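Local structure of 3-ketosteroid-delta4-5alpha-dehydrogenase (Rhodococcus jostii, 4AT2) at residues 260-265 with 446-451; 271-276 with 304-309; 330-335 with 421-426; 412-417 with 428-433. The protein uses bound FAD to dehydrogenate 3-ketosteroids, probably introducing the delta-4 double bond into 5alpha-reduced substrates during steroid catabolism. One frame throughout, in Å; residues are numbered along the deposited sequence.

Interaction 1: 260-265 with 446-451. With FAD (flavin-adenine dinucleotide), chain D.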
loop_
_atom_site.group_PDB
_atom_site.type_symbol
_atom_site.label_atom_id
_atom_site.label_comp_id
_atom_site.label_asym_id
_atom_site.label_seq_id
_atom_site.Cartn_x
_atom_site.Cartn_y
_atom_site.Cartn_z
ATOM N N THR A 260 2.231 22.383 2.824
ATOM C CA THR A 260 2.728 22.518 1.439
ATOM C C THR A 260 2.210 21.458 0.465
ATOM O O THR A 260 2.638 21.418 -0.685
ATOM C CB THR A 260 4.267 22.506 1.374
ATOM O OG1 THR A 260 4.748 21.257 1.893
ATOM C CG2 THR A 260 4.856 23.649 2.175
ATOM N N GLY A 261 1.303 20.601 0.907
ATOM C CA GLY A 261 0.705 19.653 -0.029
ATOM C C GLY A 261 1.396 18.308 -0.091
ATOM O O GLY A 261 2.239 17.985 0.743
ATOM N N SER A 262 1.048 17.546 -1.123
ATOM C CA SER A 262 1.341 16.107 -1.183
ATOM C C SER A 262 2.679 15.795 -1.837
ATOM O O SER A 262 3.474 16.700 -2.095
ATOM C CB SER A 262 0.214 15.404 -1.938
ATOM O OG SER A 262 0.337 15.608 -3.344
ATOM N N PHE A 263 2.921 14.504 -2.096
ATOM C CA PHE A 263 4.119 14.074 -2.828
ATOM C C PHE A 263 3.834 13.580 -4.238
ATOM O O PHE A 263 4.695 12.964 -4.861
ATOM C CB PHE A 263 4.947 13.027 -2.056
ATOM C CG PHE A 263 4.266 11.683 -1.845
ATOM C CD1 PHE A 263 3.404 11.474 -0.760
ATOM C CD2 PHE A 263 4.545 10.600 -2.685
ATOM C CE1 PHE A 263 2.820 10.223 -0.538
ATOM C CE2 PHE A 263 3.971 9.350 -2.460
ATOM C CZ PHE A 263 3.106 9.160 -1.384
ATOM N N ALA A 264 2.642 13.883 -4.744
ATOM C CA ALA A 264 2.173 13.312 -6.018
ATOM C C ALA A 264 3.137 13.508 -7.196
ATOM O O ALA A 264 3.219 12.655 -8.078
ATOM C CB ALA A 264 0.801 13.863 -6.374
ATOM N N TYR A 265 3.857 14.626 -7.217
ATOM C CA TYR A 265 4.772 14.900 -8.321
ATOM C C TYR A 265 6.236 14.557 -8.067
ATOM O O TYR A 265 7.106 14.841 -8.887
ATOM C CB TYR A 265 4.533 16.305 -8.891
ATOM C CG TYR A 265 3.257 16.293 -9.715
ATOM C CD1 TYR A 265 3.204 15.602 -10.931
ATOM C CD2 TYR A 265 2.093 16.920 -9.267
ATOM C CE1 TYR A 265 2.038 15.554 -11.682
ATOM C CE2 TYR A 265 0.918 16.884 -10.020
ATOM C CZ TYR A 265 0.898 16.192 -11.223
ATOM O OH TYR A 265 -0.255 16.122 -11.982
ATOM N N GLY A 446 -4.663 9.477 -10.502
ATOM C CA GLY A 446 -4.925 9.798 -9.106
ATOM C C GLY A 446 -3.889 10.631 -8.399
ATOM O O GLY A 446 -2.925 11.105 -9.009
ATOM N N PHE A 447 -4.119 10.825 -7.105
ATOM C CA PHE A 447 -3.219 11.610 -6.267
ATOM C C PHE A 447 -3.053 10.933 -4.904
ATOM O O PHE A 447 -3.820 10.030 -4.555
ATOM C CB PHE A 447 -3.643 13.107 -6.185
ATOM C CG PHE A 447 -5.004 13.362 -5.572
ATOM C CD1 PHE A 447 -5.185 13.339 -4.185
ATOM C CD2 PHE A 447 -6.088 13.714 -6.377
ATOM C CE1 PHE A 447 -6.438 13.604 -3.619
ATOM C CE2 PHE A 447 -7.331 13.987 -5.818
ATOM C CZ PHE A 447 -7.508 13.926 -4.437
ATOM N N THR A 448 -2.023 11.334 -4.163
ATOM C CA THR A 448 -1.611 10.638 -2.953
ATOM C C THR A 448 -2.342 11.157 -1.720
ATOM O O THR A 448 -2.714 12.334 -1.666
ATOM C CB THR A 448 -0.088 10.785 -2.741
ATOM O OG1 THR A 448 0.249 12.181 -2.663
ATOM C CG2 THR A 448 0.664 10.164 -3.912
ATOM N N LEU A 449 -2.555 10.267 -0.753
ATOM C CA LEU A 449 -3.312 10.576 0.478
ATOM C C LEU A 449 -2.479 10.331 1.726
ATOM O O LEU A 449 -2.879 10.724 2.830
ATOM C CB LEU A 449 -4.603 9.743 0.557
ATOM C CG LEU A 449 -5.562 9.874 -0.644
ATOM C CD1 LEU A 449 -6.697 8.854 -0.553
ATOM C CD2 LEU A 449 -6.106 11.300 -0.781
ATOM N N GLY A 450 -1.326 9.701 1.554
ATOM C CA GLY A 450 -0.460 9.366 2.684
ATOM C C GLY A 450 0.464 10.501 3.049
ATOM O O GLY A 450 0.731 11.385 2.236
ATOM N N GLY A 451 0.966 10.491 4.275
ATOM C CA GLY A 451 1.935 11.522 4.656
ATOM C C GLY A 451 2.291 11.441 6.117
ATOM O O GLY A 451 2.197 10.382 6.736
HETATM P PA FAD D . -2.640 23.096 -1.582
HETATM O O1A FAD D . -4.010 23.652 -1.564
HETATM O O2A FAD D . -2.066 22.668 -2.866
HETATM O O5B FAD D . -1.664 24.177 -0.916
HETATM C C5B FAD D . -0.271 23.900 -0.741
HETATM C C4B FAD D . 0.522 25.190 -1.013
HETATM O O4B FAD D . 1.886 24.878 -0.656
HETATM C C3B FAD D . 0.515 25.507 -2.514
HETATM O O3B FAD D . 0.102 26.883 -2.708
HETATM C C2B FAD D . 1.965 25.266 -2.949
HETATM O O2B FAD D . 2.346 26.193 -3.999
HETATM C C1B FAD D . 2.730 25.534 -1.654
HETATM N N9A FAD D . 4.056 24.880 -1.591
HETATM C C8A FAD D . 4.442 23.708 -2.111
HETATM N N7A FAD D . 5.721 23.515 -1.795
HETATM C C5A FAD D . 6.139 24.564 -1.061
HETATM C C6A FAD D . 7.317 24.901 -0.481
HETATM N N6A FAD D . 8.354 24.071 -0.593
HETATM N N1A FAD D . 7.467 26.045 0.208
HETATM C C2A FAD D . 6.398 26.916 0.352
HETATM N N3A FAD D . 5.192 26.566 -0.250
HETATM C C4A FAD D . 5.098 25.400 -0.942
HETATM N N1 FAD D . -10.380 17.532 -2.765
HETATM C C2 FAD D . -11.556 17.741 -2.067
HETATM O O2 FAD D . -11.600 17.465 -0.876
HETATM N N3 FAD D . -12.680 18.268 -2.719
HETATM C C4 FAD D . -12.634 18.548 -4.086
HETATM O O4 FAD D . -13.647 18.996 -4.630
HETATM C C4X FAD D . -11.445 18.329 -4.793
HETATM N N5 FAD D . -11.371 18.568 -6.125
HETATM C C5X FAD D . -10.300 18.132 -6.818
HETATM C C6 FAD D . -10.317 18.138 -8.216
HETATM C C7 FAD D . -9.207 17.705 -8.946
HETATM C C7M FAD D . -9.280 17.734 -10.353
HETATM C C8 FAD D . -8.059 17.245 -8.267
HETATM C C8M FAD D . -6.902 16.800 -8.939
HETATM C C9 FAD D . -8.042 17.252 -6.870
HETATM C C9A FAD D . -9.166 17.671 -6.142
HETATM N N10 FAD D . -9.169 17.648 -4.787
HETATM C C10 FAD D . -10.324 17.824 -4.131
HETATM C "C1'" FAD D . -7.926 17.511 -3.984
HETATM C "C2'" FAD D . -7.574 18.859 -3.338
HETATM O "O2'" FAD D . -7.558 19.821 -4.395
HETATM C "C3'" FAD D . -6.195 18.807 -2.662
HETATM O "O3'" FAD D . -5.929 17.520 -2.076
HETATM C "C4'" FAD D . -6.108 19.898 -1.581
HETATM O "O4'" FAD D . -6.379 21.164 -2.200
HETATM C "C5'" FAD D . -4.712 19.927 -0.953
HETATM O "O5'" FAD D . -4.711 20.905 0.105
HETATM P P FAD D . -3.316 21.405 0.739
HETATM O O1P FAD D . -2.569 20.270 1.293
HETATM O O2P FAD D . -3.619 22.598 1.597
HETATM O O3P FAD D . -2.470 21.800 -0.598
HETATM O O HOH W 1 -2.186 14.417 -3.563
#

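Interaction 2: 271-276 with 304-309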
loop_
_atom_site.group_PDB
_atom_site.type_symbol
_atom_site.label_atom_id
_atom_site.label_comp_id
_atom_site.label_asym_id
_atom_site.label_seq_id
_atom_site.Cartn_x
_atom_site.Cartn_y
_atom_site.Cartn_z
ATOM N N GLU A 271 7.289 5.996 -6.755
ATOM C CA GLU A 271 7.753 4.632 -6.994
ATOM C C GLU A 271 7.926 3.851 -5.690
ATOM O O GLU A 271 7.552 2.680 -5.613
ATOM C CB GLU A 271 9.042 4.635 -7.812
ATOM C CG GLU A 271 9.593 3.246 -8.091
ATOM C CD GLU A 271 10.985 3.298 -8.685
ATOM O OE1 GLU A 271 11.903 3.850 -8.039
ATOM O OE2 GLU A 271 11.160 2.779 -9.797
ATOM N N ALA A 272 8.469 4.514 -4.668
ATOM C CA ALA A 272 8.755 3.878 -3.386
ATOM C C ALA A 272 7.510 3.612 -2.556
ATOM O O ALA A 272 7.466 2.628 -1.808
ATOM C CB ALA A 272 9.734 4.738 -2.585
ATOM N N HIS A 273 6.503 4.477 -2.688
ATOM C CA HIS A 273 5.376 4.477 -1.748
ATOM C C HIS A 273 4.028 4.200 -2.344
ATOM O O HIS A 273 3.174 3.585 -1.685
ATOM C CB HIS A 273 5.276 5.817 -1.024
ATOM C CG HIS A 273 6.471 6.157 -0.163
ATOM N ND1 HIS A 273 6.898 5.364 0.845
ATOM C CD2 HIS A 273 7.279 7.292 -0.142
ATOM C CE1 HIS A 273 7.946 5.945 1.457
ATOM N NE2 HIS A 273 8.180 7.128 0.850
ATOM N N ALA A 274 3.790 4.702 -3.553
ATOM C CA ALA A 274 2.472 4.608 -4.173
ATOM C C ALA A 274 2.592 4.227 -5.655
ATOM O O ALA A 274 2.109 4.941 -6.533
ATOM C CB ALA A 274 1.710 5.925 -3.987
ATOM N N PRO A 275 3.252 3.086 -5.941
ATOM C CA PRO A 275 3.605 2.771 -7.327
ATOM C C PRO A 275 2.412 2.515 -8.263
ATOM O O PRO A 275 2.595 2.495 -9.483
ATOM C CB PRO A 275 4.490 1.519 -7.192
ATOM C CG PRO A 275 4.093 0.912 -5.901
ATOM C CD PRO A 275 3.748 2.060 -5.000
ATOM N N ARG A 276 1.217 2.326 -7.707
ATOM C CA ARG A 276 0.018 2.199 -8.557
ATOM C C ARG A 276 -0.274 3.488 -9.345
ATOM O O ARG A 276 -1.052 3.468 -10.309
ATOM C CB ARG A 276 -1.202 1.719 -7.749
ATOM C CG ARG A 276 -1.053 0.277 -7.254
ATOM C CD ARG A 276 -2.288 -0.259 -6.540
ATOM N NE ARG A 276 -2.520 0.374 -5.242
ATOM C CZ ARG A 276 -3.275 -0.144 -4.272
ATOM N NH1 ARG A 276 -3.879 -1.324 -4.437
ATOM N NH2 ARG A 276 -3.432 0.517 -3.133
ATOM N N ALA A 304 2.213 7.631 7.751
ATOM C CA ALA A 304 1.162 6.623 7.703
ATOM C C ALA A 304 0.528 6.566 6.320
ATOM O O ALA A 304 0.440 7.584 5.618
ATOM C CB ALA A 304 0.107 6.888 8.765
ATOM N N HIS A 305 0.130 5.350 5.935
ATOM C CA HIS A 305 -0.685 5.109 4.733
ATOM C C HIS A 305 -0.107 5.702 3.485
ATOM O O HIS A 305 -0.822 6.271 2.665
ATOM C CB HIS A 305 -2.138 5.541 4.964
ATOM C CG HIS A 305 -2.736 4.950 6.214
ATOM N ND1 HIS A 305 -2.956 3.620 6.352
ATOM C CD2 HIS A 305 -3.089 5.539 7.424
ATOM C CE1 HIS A 305 -3.454 3.379 7.576
ATOM N NE2 HIS A 305 -3.533 4.551 8.236
ATOM N N MET A 306 1.205 5.541 3.325
ATOM C CA MET A 306 1.911 6.140 2.193
ATOM C C MET A 306 1.486 5.579 0.839
ATOM O O MET A 306 1.747 6.189 -0.199
ATOM C CB MET A 306 3.428 6.064 2.383
ATOM C CG MET A 306 3.908 6.952 3.529
ATOM S SD MET A 306 3.690 8.708 3.209
ATOM C CE MET A 306 4.977 9.024 2.004
ATOM N N ASP A 307 0.815 4.428 0.875
ATOM C CA ASP A 307 0.298 3.795 -0.331
ATOM C C ASP A 307 -1.096 4.288 -0.730
ATOM O O ASP A 307 -1.571 3.928 -1.799
ATOM C CB ASP A 307 0.228 2.290 -0.111
ATOM C CG ASP A 307 -0.675 1.924 1.048
ATOM O OD1 ASP A 307 -0.476 2.433 2.176
ATOM O OD2 ASP A 307 -1.589 1.120 0.846
ATOM N N ALA A 308 -1.753 5.086 0.117
ATOM C CA ALA A 308 -3.156 5.466 -0.125
ATOM C C ALA A 308 -3.267 6.464 -1.272
ATOM O O ALA A 308 -2.524 7.444 -1.329
ATOM C CB ALA A 308 -3.793 6.030 1.140
ATOM N N THR A 309 -4.174 6.191 -2.208
ATOM C CA THR A 309 -4.337 7.057 -3.380
ATOM C C THR A 309 -5.795 7.249 -3.768
ATOM O O THR A 309 -6.539 6.271 -3.913
ATOM C CB THR A 309 -3.616 6.493 -4.625
ATOM O OG1 THR A 309 -4.134 5.192 -4.917
ATOM C CG2 THR A 309 -2.124 6.367 -4.381
HETATM O O HOH W 2 -2.518 2.971 -4.202
#

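Interaction 3: 330-335 with 421-426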
loop_
_atom_site.group_PDB
_atom_site.type_symbol
_atom_site.label_atom_id
_atom_site.label_comp_id
_atom_site.label_asym_id
_atom_site.label_seq_id
_atom_site.Cartn_x
_atom_site.Cartn_y
_atom_site.Cartn_z
ATOM N N GLY A 330 -14.734 -9.989 -18.806
ATOM C CA GLY A 330 -16.167 -9.831 -19.093
ATOM C C GLY A 330 -17.084 -9.983 -17.886
ATOM O O GLY A 330 -18.282 -10.233 -18.038
ATOM N N GLN A 331 -16.529 -9.794 -16.687
ATOM C CA GLN A 331 -17.264 -9.995 -15.427
ATOM C C GLN A 331 -17.602 -8.670 -14.754
ATOM O O GLN A 331 -16.765 -7.773 -14.705
ATOM C CB GLN A 331 -16.400 -10.787 -14.434
ATOM C CG GLN A 331 -16.006 -12.175 -14.909
ATOM C CD GLN A 331 -14.843 -12.752 -14.118
ATOM O OE1 GLN A 331 -14.083 -12.023 -13.486
ATOM N NE2 GLN A 331 -14.695 -14.060 -14.155
ATOM N N ARG A 332 -18.804 -8.562 -14.183
ATOM C CA ARG A 332 -19.115 -7.397 -13.342
ATOM C C ARG A 332 -18.327 -7.437 -12.032
ATOM O O ARG A 332 -18.019 -8.522 -11.518
ATOM C CB ARG A 332 -20.618 -7.310 -13.062
ATOM C CG ARG A 332 -21.423 -6.891 -14.273
ATOM C CD ARG A 332 -22.891 -6.704 -13.919
ATOM N NE ARG A 332 -23.140 -5.541 -13.045
ATOM C CZ ARG A 332 -23.832 -5.581 -11.903
ATOM N NH1 ARG A 332 -24.293 -6.736 -11.425
ATOM N NH2 ARG A 332 -24.030 -4.462 -11.202
ATOM N N TYR A 333 -18.019 -6.265 -11.480
ATOM C CA TYR A 333 -17.188 -6.204 -10.257
ATOM C C TYR A 333 -17.528 -5.069 -9.293
ATOM O O TYR A 333 -17.023 -5.051 -8.169
ATOM C CB TYR A 333 -15.697 -6.115 -10.643
ATOM C CG TYR A 333 -15.363 -4.864 -11.437
ATOM C CD1 TYR A 333 -15.496 -4.853 -12.832
ATOM C CD2 TYR A 333 -14.895 -3.704 -10.802
ATOM C CE1 TYR A 333 -15.204 -3.721 -13.576
ATOM C CE2 TYR A 333 -14.591 -2.556 -11.541
ATOM C CZ TYR A 333 -14.740 -2.579 -12.924
ATOM O OH TYR A 333 -14.468 -1.464 -13.686
ATOM N N VAL A 334 -18.359 -4.115 -9.726
ATOM C CA VAL A 334 -18.710 -2.963 -8.875
ATOM C C VAL A 334 -20.143 -2.498 -9.205
ATOM O O VAL A 334 -20.518 -2.485 -10.368
ATOM C CB VAL A 334 -17.682 -1.811 -9.050
ATOM C CG1 VAL A 334 -17.683 -1.250 -10.483
ATOM C CG2 VAL A 334 -17.882 -0.707 -8.013
ATOM N N PRO A 335 -20.955 -2.133 -8.185
ATOM C CA PRO A 335 -22.257 -1.572 -8.564
ATOM C C PRO A 335 -22.056 -0.230 -9.277
ATOM O O PRO A 335 -21.258 0.607 -8.832
ATOM C CB PRO A 335 -22.963 -1.379 -7.214
ATOM C CG PRO A 335 -21.816 -1.204 -6.238
ATOM C CD PRO A 335 -20.794 -2.194 -6.719
ATOM N N LEU A 421 -24.164 -7.514 -7.071
ATOM C CA LEU A 421 -23.444 -6.298 -6.656
ATOM C C LEU A 421 -24.316 -5.252 -5.968
ATOM O O LEU A 421 -23.806 -4.248 -5.460
ATOM C CB LEU A 421 -22.688 -5.693 -7.856
ATOM C CG LEU A 421 -21.448 -6.536 -8.200
ATOM C CD1 LEU A 421 -21.087 -6.438 -9.664
ATOM C CD2 LEU A 421 -20.274 -6.181 -7.293
ATOM N N HIS A 422 -25.627 -5.489 -5.949
ATOM C CA HIS A 422 -26.560 -4.615 -5.215
ATOM C C HIS A 422 -26.628 -3.187 -5.697
ATOM O O HIS A 422 -26.854 -2.272 -4.909
ATOM C CB HIS A 422 -26.317 -4.714 -3.706
ATOM C CG HIS A 422 -26.284 -6.134 -3.220
ATOM N ND1 HIS A 422 -27.386 -6.909 -3.198
ATOM C CD2 HIS A 422 -25.224 -6.933 -2.806
ATOM C CE1 HIS A 422 -27.054 -8.136 -2.751
ATOM N NE2 HIS A 422 -25.729 -8.153 -2.525
ATOM N N LYS A 423 -26.450 -2.973 -6.997
ATOM C CA LYS A 423 -26.864 -1.695 -7.581
ATOM C C LYS A 423 -28.338 -1.454 -7.206
ATOM O O LYS A 423 -29.151 -2.376 -7.234
ATOM C CB LYS A 423 -26.650 -1.713 -9.103
ATOM C CG LYS A 423 -27.166 -0.476 -9.836
ATOM C CD LYS A 423 -26.637 -0.421 -11.258
ATOM C CE LYS A 423 -27.104 -1.617 -12.085
ATOM N NZ LYS A 423 -26.416 -1.613 -13.412
ATOM N N LYS A 424 -28.671 -0.215 -6.836
ATOM C CA LYS A 424 -30.051 0.113 -6.485
ATOM C C LYS A 424 -31.032 -0.199 -7.610
ATOM O O LYS A 424 -30.742 0.024 -8.787
ATOM C CB LYS A 424 -30.158 1.579 -6.101
ATOM C CG LYS A 424 -29.475 1.900 -4.774
ATOM C CD LYS A 424 -29.834 3.306 -4.282
ATOM C CE LYS A 424 -29.387 4.409 -5.240
ATOM N NZ LYS A 424 -27.908 4.411 -5.491
ATOM N N SER A 425 -32.203 -0.684 -7.209
ATOM C CA SER A 425 -33.225 -1.162 -8.135
ATOM C C SER A 425 -33.639 -0.137 -9.195
ATOM O O SER A 425 -33.927 -0.501 -10.332
ATOM C CB SER A 425 -34.439 -1.641 -7.346
ATOM O OG SER A 425 -35.319 -2.335 -8.195
ATOM N N GLU A 426 -33.636 1.143 -8.836
ATOM C CA GLU A 426 -33.962 2.220 -9.775
ATOM C C GLU A 426 -33.073 2.231 -11.026
ATOM O O GLU A 426 -33.474 2.730 -12.081
ATOM C CB GLU A 426 -33.897 3.584 -9.071
ATOM C CG GLU A 426 -32.727 3.749 -8.101
ATOM C CD GLU A 426 -33.102 3.486 -6.638
ATOM O OE1 GLU A 426 -33.638 2.395 -6.314
ATOM O OE2 GLU A 426 -32.843 4.382 -5.791
#

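Interaction 4: 412-417 with 428-433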
loop_
_atom_site.group_PDB
_atom_site.type_symbol
_atom_site.label_atom_id
_atom_site.label_comp_id
_atom_site.label_asym_id
_atom_site.label_seq_id
_atom_site.Cartn_x
_atom_site.Cartn_y
_atom_site.Cartn_z
ATOM N N HIS A 412 -32.025 -11.530 -13.496
ATOM C CA HIS A 412 -32.365 -10.864 -12.240
ATOM C C HIS A 412 -32.856 -9.461 -12.462
ATOM O O HIS A 412 -33.745 -8.994 -11.754
ATOM C CB HIS A 412 -31.187 -10.906 -11.281
ATOM C CG HIS A 412 -30.822 -12.304 -10.856
ATOM N ND1 HIS A 412 -31.526 -12.986 -9.926
ATOM C CD2 HIS A 412 -29.817 -13.158 -11.296
ATOM C CE1 HIS A 412 -30.981 -14.211 -9.759
ATOM N NE2 HIS A 412 -29.939 -14.322 -10.599
ATOM N N ALA A 413 -32.319 -8.782 -13.470
ATOM C CA ALA A 413 -32.709 -7.378 -13.717
ATOM C C ALA A 413 -34.165 -7.245 -14.168
ATOM O O ALA A 413 -34.778 -6.192 -13.971
ATOM C CB ALA A 413 -31.785 -6.736 -14.740
ATOM N N ALA A 414 -34.708 -8.297 -14.769
ATOM C CA ALA A 414 -36.126 -8.315 -15.169
ATOM C C ALA A 414 -37.034 -8.264 -13.931
ATOM O O ALA A 414 -38.230 -7.938 -14.031
ATOM C CB ALA A 414 -36.431 -9.539 -16.031
ATOM N N GLU A 415 -36.447 -8.570 -12.773
ATOM C CA GLU A 415 -37.121 -8.494 -11.476
ATOM C C GLU A 415 -36.631 -7.283 -10.663
ATOM O O GLU A 415 -36.890 -7.191 -9.456
ATOM C CB GLU A 415 -36.916 -9.811 -10.697
ATOM C CG GLU A 415 -37.393 -11.046 -11.467
ATOM C CD GLU A 415 -37.017 -12.376 -10.834
ATOM O OE1 GLU A 415 -36.508 -12.409 -9.689
ATOM O OE2 GLU A 415 -37.239 -13.416 -11.499
ATOM N N GLY A 416 -35.928 -6.360 -11.325
ATOM C CA GLY A 416 -35.381 -5.153 -10.668
ATOM C C GLY A 416 -34.352 -5.452 -9.603
ATOM O O GLY A 416 -34.138 -4.648 -8.693
ATOM N N SER A 417 -33.709 -6.611 -9.717
ATOM C CA SER A 417 -32.781 -7.088 -8.697
ATOM C C SER A 417 -31.373 -7.240 -9.253
ATOM O O SER A 417 -31.191 -7.796 -10.337
ATOM C CB SER A 417 -33.254 -8.453 -8.183
ATOM O OG SER A 417 -32.342 -8.976 -7.225
ATOM N N VAL A 428 -31.641 -0.666 -12.183
ATOM C CA VAL A 428 -31.544 -2.049 -12.647
ATOM C C VAL A 428 -32.648 -2.371 -13.651
ATOM O O VAL A 428 -33.835 -2.300 -13.330
ATOM C CB VAL A 428 -31.616 -3.032 -11.450
ATOM C CG1 VAL A 428 -31.695 -4.473 -11.935
ATOM C CG2 VAL A 428 -30.405 -2.862 -10.538
ATOM N N LYS A 429 -32.256 -2.737 -14.870
ATOM C CA LYS A 429 -33.199 -3.250 -15.858
ATOM C C LYS A 429 -32.387 -4.010 -16.895
ATOM O O LYS A 429 -31.175 -3.784 -16.996
ATOM C CB LYS A 429 -34.024 -2.127 -16.498
ATOM C CG LYS A 429 -33.217 -1.129 -17.303
ATOM C CD LYS A 429 -34.174 -0.148 -17.969
ATOM C CE LYS A 429 -33.440 0.886 -18.799
ATOM N NZ LYS A 429 -34.478 1.743 -19.438
ATOM N N PRO A 430 -33.023 -4.932 -17.634
ATOM C CA PRO A 430 -32.232 -5.712 -18.581
ATOM C C PRO A 430 -31.516 -4.862 -19.619
ATOM O O PRO A 430 -32.021 -3.812 -20.042
ATOM C CB PRO A 430 -33.278 -6.606 -19.258
ATOM C CG PRO A 430 -34.344 -6.767 -18.213
ATOM C CD PRO A 430 -34.416 -5.419 -17.547
ATOM N N ILE A 431 -30.326 -5.313 -19.990
ATOM C CA ILE A 431 -29.611 -4.721 -21.112
ATOM C C ILE A 431 -30.241 -5.223 -22.401
ATOM O O ILE A 431 -30.347 -6.441 -22.623
ATOM C CB ILE A 431 -28.118 -5.081 -21.081
ATOM C CG1 ILE A 431 -27.493 -4.607 -19.773
ATOM C CG2 ILE A 431 -27.392 -4.459 -22.272
ATOM C CD1 ILE A 431 -26.113 -5.162 -19.555
ATOM N N GLY A 432 -30.682 -4.283 -23.236
ATOM C CA GLY A 432 -31.321 -4.606 -24.509
ATOM C C GLY A 432 -30.366 -4.628 -25.690
ATOM O O GLY A 432 -29.144 -4.793 -25.532
ATOM N N THR A 433 -30.939 -4.467 -26.881
ATOM C CA THR A 433 -30.174 -4.443 -28.130
ATOM C C THR A 433 -30.705 -3.310 -29.023
ATOM O O THR A 433 -31.852 -2.892 -28.859
ATOM C CB THR A 433 -30.270 -5.789 -28.880
ATOM O OG1 THR A 433 -31.645 -6.084 -29.147
ATOM C CG2 THR A 433 -29.630 -6.933 -28.072
#

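Interaction 1: 260-265 with 446-451
T448 meets F263 through its methyl group, over one face of the phenyl ring: CG2 lies 3.8 Å from the F263 ring centroid, displaced toward the rim in a CH-pi contact. At the edge of the same ring, in its plane, the carbonyl oxygen G450 O comes within 3.7 Å of F263 CE1. The other branch of T448 turns to the bend of segment 260-265, with T448 OG1 3.3 Å from S262 CB. A water joins the hydroxyl of S262 to the backbone of T448, donating to T448 O (2.9 Å) and bonded to S262 OG at 2.8 Å. S262 OG, swung between its own N and carbonyl carbon (chi1 77°), also accepts from A264 N at 3.2 Å and 166°, an ST turn, and bonds H288 ND1. H288 in turn bonds FAD through NE2. Farther out, M269 and I270 of helix 267-273 pack against F263. Both segments border the cofactor: T260 CG2 touches the adenine, G261 CA approaches FAD O1P at 3.6 Å, and F447 CE2 lies 3.5 Å from FAD C9, while F447 also touches the steroid. The contact thus pairs a methyl-on-ring side with a buried polar one, where water, A264 N and H288 satisfy S262 OG.

Interaction 2: 271-276 with 304-309
The chain directions from H273 to R276 and from M306 to T309 differ by only 23°, and the backbones come so close that D307 CA makes a CA-H...O contact of 3.2 Å with H273 O. The side chains of H273 and M306 run abreast in the same direction. M306, folded back at chi2 and chi3 (-66° and -73°), brings its methyl over the imidazole, CE standing 3.8 Å from the H273 ring centroid in a CH-pi contact; A272 CB lies over the opposite face. Replacing H273 by an alanine would probably leave the M306 methyl without the flat surface it rests on and open a gap between it and A272. Segment 304-309 is the turn joining strands 303-304 and 309-313, which flank 444-452 in a three-stranded antiparallel sheet of this chain; its type I turn is closed by A308 N to H305 O. Just past the helix end, A274 CB packs 3.9 Å from T309 CG2. A water bridges the far end, accepting from R276 NE, donating to D307 O and bonded to T309 OG1, each at 2.8 Å. R276 NH2 and D307 OD2 are opposite charges 4.4 Å apart, but the oxygen stands far off the plane of the guanidinium, short of a salt bridge. The guanidinium also makes a cation-pi contact with F349, and in the second subunit L303 packs on H273 and D307 on D307.

Interaction 3: 330-335 with 421-426
Over the centre of one face of the R332 guanidinium lies a leucine methyl, L421 CD1, 3.6 Å from R332 CZ, while K423 CE approaches the group obliquely. This is loop-to-loop packing: the connection from strand 324-326 to helix 340-350 receives the one that follows helix 401-413. R332 and L421 run antiparallel past one another, and the bend at chi3 (69°) of R332 brings the guanidinium back over the leucine, whose CD1 also touches R332 CB at 3.5 Å. The other leucine methyl, CD2, lies 3.6 Å from Y333 O. R332 NH2 and K423 NZ are 4.3 Å apart; both form salt bridges with E336, K423 NZ is also hydrogen-bonded to Y409 OH, and D418 pairs with R332, so the carboxylates probably offset the like charges. R329 of the second subunit also packs against L421. P335 crosses L421 at about a right angle, CD standing 4.1 Å from L421 CD2, and its CB rests 3.5 Å from the carbonyl oxygen L421 O.

Interaction 4: 412-417 with 428-433
The methyl of A413 packs largely on backbone: its CB lies 3.5 Å from K429 C and 3.6 Å from P430 N, pressed on the peptide joining these two residues. On one flank V428 completes the seat. With CG1 anti to its own N (chi1 173°), V428 sends that methyl to 3.6 Å from A413 CB and on to G416 C, at 3.7 Å. The segment 412-417 closes helix 401-413 with a Schellman motif, in which G416 is the C-prime residue at positive phi, S417 N bonds to H412 O and G416 N to A413 O. H412 O also accepts from E415 N, the two amides arriving from opposite faces of its carbonyl plane. The P430 ring lies against the helix end, CG 3.8 Å from A414 N and CD 3.7 Å from A413 O. A glycine in place of P430 would probably lose this packing on A413 and A414 and let the chain swing more freely. Nearby, N410 of the same helix accepts from I431 N.

How the interactions relate
Along the chain, interaction 1 spans all the others: interaction 2 closes first, then interactions 3 and 4, whose segments alternate. They form two clusters. In the first, centres 9 Å apart, interaction 1 packs against helix 267-273, whose end belongs to interaction 2, and both take part in the sheet of strands 303-304, 444-452 and 309-313, through probable hydrogen bonds such as L449 N to A308 O. Interactions 3 and 4, centres 11 Å apart, both involve the loop after helix 401-413. About 31 Å separates the centres of interactions 1 and 3. Interaction 1 thus borders FAD and, through F447, the steroid, with interaction 2 behind it; interactions 2 and 3 touch the second subunit, as does H412 of interaction 4.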